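Side-chain contacts in alpha-glucosidase ([Eubacterium] rectale, PDB 6PNR), which probably hydrolyses alpha-linked sulfoquinovosides derived from sulfolipid, as a sulfoquinovosidase of glycosyl hydrolase family 31: residues A340-A343 / D344-Y348; N413-P416 / V417-A420. All blocks are in the same frame, centred on the assembly; numbering follows the deposited sequence.

Contact 1. Residues A340-A343 / D344-Y348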
ATOM      1  N   ALA A 340      14.448  -9.646 -28.038  1.00 35.90           N
ATOM      2  CA  ALA A 340      14.488 -10.476 -26.838  1.00 37.19           C
ATOM      3  C   ALA A 340      13.434 -11.580 -26.914  1.00 34.63           C
ATOM      4  O   ALA A 340      12.336 -11.387 -27.442  1.00 35.50           O
ATOM      5  CB  ALA A 340      14.257  -9.621 -25.596  1.00 34.22           C
ATOM      6  N   THR A 341      13.766 -12.742 -26.353  1.00 35.85           N
ATOM      7  CA  THR A 341      12.956 -13.944 -26.507  1.00 36.06           C
ATOM      8  C   THR A 341      12.535 -14.498 -25.155  1.00 40.09           C
ATOM      9  O   THR A 341      13.107 -14.166 -24.114  1.00 42.97           O
ATOM     10  CB  THR A 341      13.720 -15.031 -27.278  1.00 42.97           C
ATOM     11  OG1 THR A 341      15.001 -15.237 -26.665  1.00 42.13           O
ATOM     12  CG2 THR A 341      13.923 -14.613 -28.720  1.00 35.17           C
ATOM     13  N   LYS A 342      11.524 -15.359 -25.177  1.00 41.73           N
ATOM     14  CA  LYS A 342      11.088 -16.024 -23.962  1.00 43.12           C
ATOM     15  C   LYS A 342      11.859 -17.329 -23.771  1.00 46.68           C
ATOM     16  O   LYS A 342      12.643 -17.747 -24.624  1.00 43.58           O
ATOM     17  CB  LYS A 342       9.584 -16.297 -24.007  1.00 47.92           C
ATOM     18  CG  LYS A 342       8.749 -15.137 -24.498  1.00 45.36           C
ATOM     19  CD  LYS A 342       7.281 -15.473 -24.414  1.00 51.30           C
ATOM     20  CE  LYS A 342       6.754 -15.292 -22.999  1.00 55.81           C
ATOM     21  NZ  LYS A 342       6.031 -13.984 -22.851  1.00 59.16           N
ATOM     22  N   ALA A 343      11.622 -17.980 -22.627  1.00 48.05           N
ATOM     23  CA  ALA A 343      12.208 -19.297 -22.397  1.00 50.53           C
ATOM     24  C   ALA A 343      11.777 -20.296 -23.468  1.00 50.70           C
ATOM     25  O   ALA A 343      12.575 -21.133 -23.901  1.00 54.06           O
ATOM     26  CB  ALA A 343      11.834 -19.810 -21.008  1.00 51.75           C
ATOM     27  N   ASP A 344      10.530 -20.204 -23.934  1.00 45.59           N
ATOM     28  CA  ASP A 344      10.059 -21.116 -24.972  1.00 51.95           C
ATOM     29  C   ASP A 344      10.584 -20.781 -26.365  1.00 47.61           C
ATOM     30  O   ASP A 344      10.178 -21.441 -27.328  1.00 46.09           O
ATOM     31  CB  ASP A 344       8.525 -21.165 -24.986  1.00 48.90           C
ATOM     32  CG  ASP A 344       7.879 -19.859 -25.435  1.00 51.47           C
ATOM     33  OD1 ASP A 344       8.588 -18.908 -25.848  1.00 53.12           O
ATOM     34  OD2 ASP A 344       6.630 -19.792 -25.375  1.00 50.27           O
ATOM     35  N   GLY A 345      11.450 -19.770 -26.505  1.00 47.16           N
ATOM     36  CA  GLY A 345      12.125 -19.472 -27.758  1.00 42.64           C
ATOM     37  C   GLY A 345      11.459 -18.420 -28.629  1.00 43.31           C
ATOM     38  O   GLY A 345      12.108 -17.900 -29.548  1.00 40.90           O
ATOM     39  N   SER A 346      10.190 -18.094 -28.377  1.00 45.90           N
ATOM     40  CA  SER A 346       9.481 -17.109 -29.186  1.00 46.43           C
ATOM     41  C   SER A 346       9.906 -15.690 -28.808  1.00 43.77           C
ATOM     42  O   SER A 346      10.454 -15.446 -27.731  1.00 38.45           O
ATOM     43  CB  SER A 346       7.969 -17.261 -29.017  1.00 46.34           C
ATOM     44  OG  SER A 346       7.577 -17.067 -27.664  1.00 45.89           O
ATOM     45  N   ASP A 347       9.651 -14.748 -29.716  1.00 39.24           N
ATOM     46  CA  ASP A 347       9.895 -13.348 -29.394  1.00 47.53           C
ATOM     47  C   ASP A 347       8.932 -12.887 -28.308  1.00 44.99           C
ATOM     48  O   ASP A 347       7.742 -13.211 -28.325  1.00 44.38           O
ATOM     49  CB  ASP A 347       9.749 -12.462 -30.629  1.00 43.13           C
ATOM     50  CG  ASP A 347      10.827 -12.714 -31.652  1.00 46.97           C
ATOM     51  OD1 ASP A 347      11.875 -13.285 -31.269  1.00 46.04           O
ATOM     52  OD2 ASP A 347      10.628 -12.342 -32.831  1.00 45.75           O
ATOM     53  N   TYR A 348       9.460 -12.152 -27.339  1.00 41.06           N
ATOM     54  CA  TYR A 348       8.629 -11.610 -26.278  1.00 37.14           C
ATOM     55  C   TYR A 348       7.877 -10.405 -26.835  1.00 37.28           C
ATOM     56  O   TYR A 348       8.495  -9.477 -27.364  1.00 38.24           O
ATOM     57  CB  TYR A 348       9.497 -11.236 -25.076  1.00 38.54           C
ATOM     58  CG  TYR A 348       8.746 -11.047 -23.776  1.00 41.66           C
ATOM     59  CD1 TYR A 348       7.641 -10.209 -23.698  1.00 35.63           C
ATOM     60  CD2 TYR A 348       9.144 -11.714 -22.622  1.00 41.59           C
ATOM     61  CE1 TYR A 348       6.958 -10.033 -22.500  1.00 36.88           C
ATOM     62  CE2 TYR A 348       8.467 -11.544 -21.428  1.00 43.55           C
ATOM     63  CZ  TYR A 348       7.370 -10.702 -21.375  1.00 38.37           C
ATOM     64  OH  TYR A 348       6.687 -10.527 -20.191  1.00 36.91           O
TER
HETATM   65  O   HOH W   1      11.004  -8.930 -27.720  1.00 36.01           O

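Contact 2. Residues N413-P416 / V417-A420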
ATOM      1  N   ASN A 413      17.403  -2.183 -15.313  1.00 23.84           N
ATOM      2  CA  ASN A 413      17.894  -0.830 -15.078  1.00 29.46           C
ATOM      3  C   ASN A 413      18.989  -0.448 -16.055  1.00 28.38           C
ATOM      4  O   ASN A 413      19.284   0.741 -16.205  1.00 23.66           O
ATOM      5  CB  ASN A 413      18.430  -0.678 -13.657  1.00 28.51           C
ATOM      6  CG  ASN A 413      17.325  -0.651 -12.608  1.00 29.96           C
ATOM      7  OD1 ASN A 413      16.184  -0.288 -12.893  1.00 26.82           O
ATOM      8  ND2 ASN A 413      17.673  -1.024 -11.379  1.00 26.18           N
ATOM      9  N   HIS A 414      19.607  -1.436 -16.700  1.00 29.61           N
ATOM     10  CA  HIS A 414      20.650  -1.152 -17.672  1.00 24.92           C
ATOM     11  C   HIS A 414      20.074  -0.616 -18.973  1.00 30.12           C
ATOM     12  O   HIS A 414      20.760   0.126 -19.682  1.00 26.20           O
ATOM     13  CB  HIS A 414      21.458  -2.418 -17.955  1.00 31.06           C
ATOM     14  CG  HIS A 414      22.743  -2.163 -18.685  1.00 36.91           C
ATOM     15  ND1 HIS A 414      23.412  -3.149 -19.379  1.00 37.01           N
ATOM     16  CD2 HIS A 414      23.484  -1.036 -18.821  1.00 34.44           C
ATOM     17  CE1 HIS A 414      24.506  -2.639 -19.917  1.00 32.83           C
ATOM     18  NE2 HIS A 414      24.572  -1.359 -19.595  1.00 35.15           N
ATOM     19  N   TRP A 415      18.824  -0.981 -19.298  1.00 25.92           N
ATOM     20  CA  TRP A 415      18.282  -0.690 -20.625  1.00 24.93           C
ATOM     21  C   TRP A 415      18.332   0.785 -21.005  1.00 27.14           C
ATOM     22  O   TRP A 415      18.735   1.088 -22.143  1.00 26.50           O
ATOM     23  CB  TRP A 415      16.850  -1.217 -20.733  1.00 28.51           C
ATOM     24  CG  TRP A 415      16.587  -1.863 -22.042  1.00 29.15           C
ATOM     25  CD1 TRP A 415      15.863  -1.358 -23.081  1.00 29.19           C
ATOM     26  CD2 TRP A 415      17.067  -3.141 -22.467  1.00 33.55           C
ATOM     27  NE1 TRP A 415      15.856  -2.252 -24.126  1.00 31.97           N
ATOM     28  CE2 TRP A 415      16.589  -3.354 -23.775  1.00 30.44           C
ATOM     29  CE3 TRP A 415      17.856  -4.129 -21.865  1.00 30.90           C
ATOM     30  CZ2 TRP A 415      16.871  -4.513 -24.496  1.00 30.69           C
ATOM     31  CZ3 TRP A 415      18.138  -5.280 -22.581  1.00 32.48           C
ATOM     32  CH2 TRP A 415      17.648  -5.460 -23.888  1.00 31.19           C
ATOM     33  N   PRO A 416      17.929   1.734 -20.147  1.00 28.01           N
ATOM     34  CA  PRO A 416      17.963   3.144 -20.562  1.00 29.02           C
ATOM     35  C   PRO A 416      19.331   3.624 -21.001  1.00 27.54           C
ATOM     36  O   PRO A 416      19.408   4.466 -21.900  1.00 27.41           O
ATOM     37  CB  PRO A 416      17.494   3.882 -19.307  1.00 26.04           C
ATOM     38  CG  PRO A 416      16.599   2.887 -18.622  1.00 25.07           C
ATOM     39  CD  PRO A 416      17.311   1.585 -18.814  1.00 29.73           C
ATOM     40  N   VAL A 417      20.413   3.129 -20.390  1.00 25.72           N
ATOM     41  CA  VAL A 417      21.745   3.575 -20.801  1.00 24.37           C
ATOM     42  C   VAL A 417      22.177   2.890 -22.095  1.00 27.66           C
ATOM     43  O   VAL A 417      22.834   3.511 -22.942  1.00 27.04           O
ATOM     44  CB  VAL A 417      22.758   3.345 -19.665  1.00 30.43           C
ATOM     45  CG1 VAL A 417      24.161   3.810 -20.089  1.00 26.61           C
ATOM     46  CG2 VAL A 417      22.319   4.110 -18.450  1.00 32.04           C
ATOM     47  N   LEU A 418      21.827   1.606 -22.273  1.00 25.19           N
ATOM     48  CA  LEU A 418      22.070   0.965 -23.568  1.00 26.03           C
ATOM     49  C   LEU A 418      21.374   1.724 -24.688  1.00 28.47           C
ATOM     50  O   LEU A 418      21.954   1.954 -25.758  1.00 27.63           O
ATOM     51  CB  LEU A 418      21.594  -0.493 -23.550  1.00 25.71           C
ATOM     52  CG  LEU A 418      22.448  -1.438 -22.707  1.00 32.99           C
ATOM     53  CD1 LEU A 418      21.781  -2.807 -22.562  1.00 32.37           C
ATOM     54  CD2 LEU A 418      23.832  -1.567 -23.322  1.00 35.58           C
ATOM     55  N   TRP A 419      20.126   2.127 -24.451  1.00 24.77           N
ATOM     56  CA  TRP A 419      19.371   2.871 -25.450  1.00 25.61           C
ATOM     57  C   TRP A 419      19.985   4.253 -25.681  1.00 24.90           C
ATOM     58  O   TRP A 419      20.111   4.704 -26.827  1.00 28.89           O
ATOM     59  CB  TRP A 419      17.910   2.926 -24.982  1.00 26.41           C
ATOM     60  CG  TRP A 419      16.948   3.780 -25.747  1.00 27.76           C
ATOM     61  CD1 TRP A 419      15.990   4.598 -25.208  1.00 29.05           C
ATOM     62  CD2 TRP A 419      16.797   3.876 -27.169  1.00 26.69           C
ATOM     63  NE1 TRP A 419      15.272   5.215 -26.205  1.00 27.29           N
ATOM     64  CE2 TRP A 419      15.747   4.791 -27.417  1.00 25.48           C
ATOM     65  CE3 TRP A 419      17.438   3.280 -28.256  1.00 27.62           C
ATOM     66  CZ2 TRP A 419      15.344   5.132 -28.703  1.00 25.51           C
ATOM     67  CZ3 TRP A 419      17.030   3.625 -29.539  1.00 30.51           C
ATOM     68  CH2 TRP A 419      15.993   4.541 -29.749  1.00 30.82           C
ATOM     69  N   ALA A 420      20.395   4.930 -24.602  1.00 23.80           N
ATOM     70  CA  ALA A 420      21.110   6.195 -24.732  1.00 25.09           C
ATOM     71  C   ALA A 420      22.350   6.030 -25.596  1.00 28.46           C
ATOM     72  O   ALA A 420      22.612   6.839 -26.499  1.00 24.26           O
ATOM     73  CB  ALA A 420      21.495   6.719 -23.349  1.00 26.05           C
TER

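Contact 1. Residues A340-A343 / D344-Y348
K342 and Y348 meet on the more buried side of this hairpin-like loop, where Y348 is buried and K342 partly exposed. The loop turns back through a type I beta turn from K342 to G345. A single bridge pairs T341 with D347. The lysine ammonium sits over one face of the tyrosine ring in a cation-pi contact. K342 NZ is 3.7 Å from the Y348 ring centroid, only 10° off the ring normal. The lysine chain leaves its backbone with CG anti to the carbonyl carbon, then bends at chi3 (80°) and chi4. It runs roughly perpendicular to the tyrosine side chain. The tyrosine hydroxyl is held elsewhere, by D398.

Backbone bonds close the loop. Y348 N donates to A340 O at 3.0 Å, and K342 N donates to S346 O at 2.8 Å. One water donates to both A340 O and Y348 O, so A340 O accepts twice. Beside the bridge, T341 CB rests on S346 O, while its methyl CG2 lies 3.5 Å from D347 OD1. The 340-348 loop comes between helix 328-335 and strand 349-351, within the TIM-barrel region of the chain.

The turn itself is the solvent side: A343, D344 and G345 are all exposed. G345 N donates to K342 O at 3.0 Å, closing the turn. G345, with a positive phi (95°), completes it after D344. On this side D344 OD1 is gripped by two bonds. It accepts from S346 N, forming an Asx turn. The same OD1 accepts from S346 OG on the syn side, at 2.8 Å. Both donors reach it from one face of the carboxylate plane. D344 OD1 also lies 3.3 Å from K342 CB.

Contact 2. Residues N413-P416 / V417-A420
H414 and L418 make the main side-chain contact, a CH-pi interaction between residues one helical turn apart. L418 CG stands over the centre of one imidazole face, 3.7 Å from the H414 ring centroid. It lies 12° off the ring normal. The two leucine methyls overhang the rim of the same ring. L418 CD1 comes to 3.6 Å from H414 ND1, and L418 CD2 is equally close to H414 CE1. The histidine has CG anti to its own N (chi1 -166°) and beside the carbonyl carbon, which puts the ring face under the leucine one turn on. The hydrogen bond between H414 ND1 and E411 OE1 fixes the rotation of the imidazole.

Apolar contact continues on W415. L418 CD1 is 4.2 Å from W415 CE3 and approaches the indole obliquely. One methyl therefore touches two aromatic rings.

All eight residues belong to helix 408-429, in the TIM-barrel region of the chain. P416 has no N-H to give to the preceding turn, and the helix is kinked here. N413, near the start of the helix, bonds through its amide to I133 and T135.

The backbone bonds resume beyond the proline. L418 N donates to H414 O at 3.2 Å. V417 N adds a weak bond to the same oxygen. W419 N donates to W415 O at 2.9 Å, and A420 N donates to P416 O.

Outside partners meet W419. Its indole meets the ring of F371, with their planes at about 75°, and its NE1 makes a weak hydrogen bond to D390 O, the carbonyl of a ligand-pocket residue.

In the fold
Contact 1 comes first along the chain, in the loop between helix 328-335 and strand 349-351. Contact 2 follows on helix 408-429. Both fall within the family 31 TIM-barrel range and lie on the same side of the chain's centre. Their centres are 20 Å apart. The nearest atoms of contact 1 and contact 2 are about 6 Å apart, so the two do not touch. Contact 1 is peripheral, about 31 Å from the centre of the chain, with its turn exposed. Contact 2 is buried, about 13 Å from that centre. The W419 side chain is about 10 Å from the bound aza-sugar inhibitor, which places contact 2 close to, but not in, the inhibitor site.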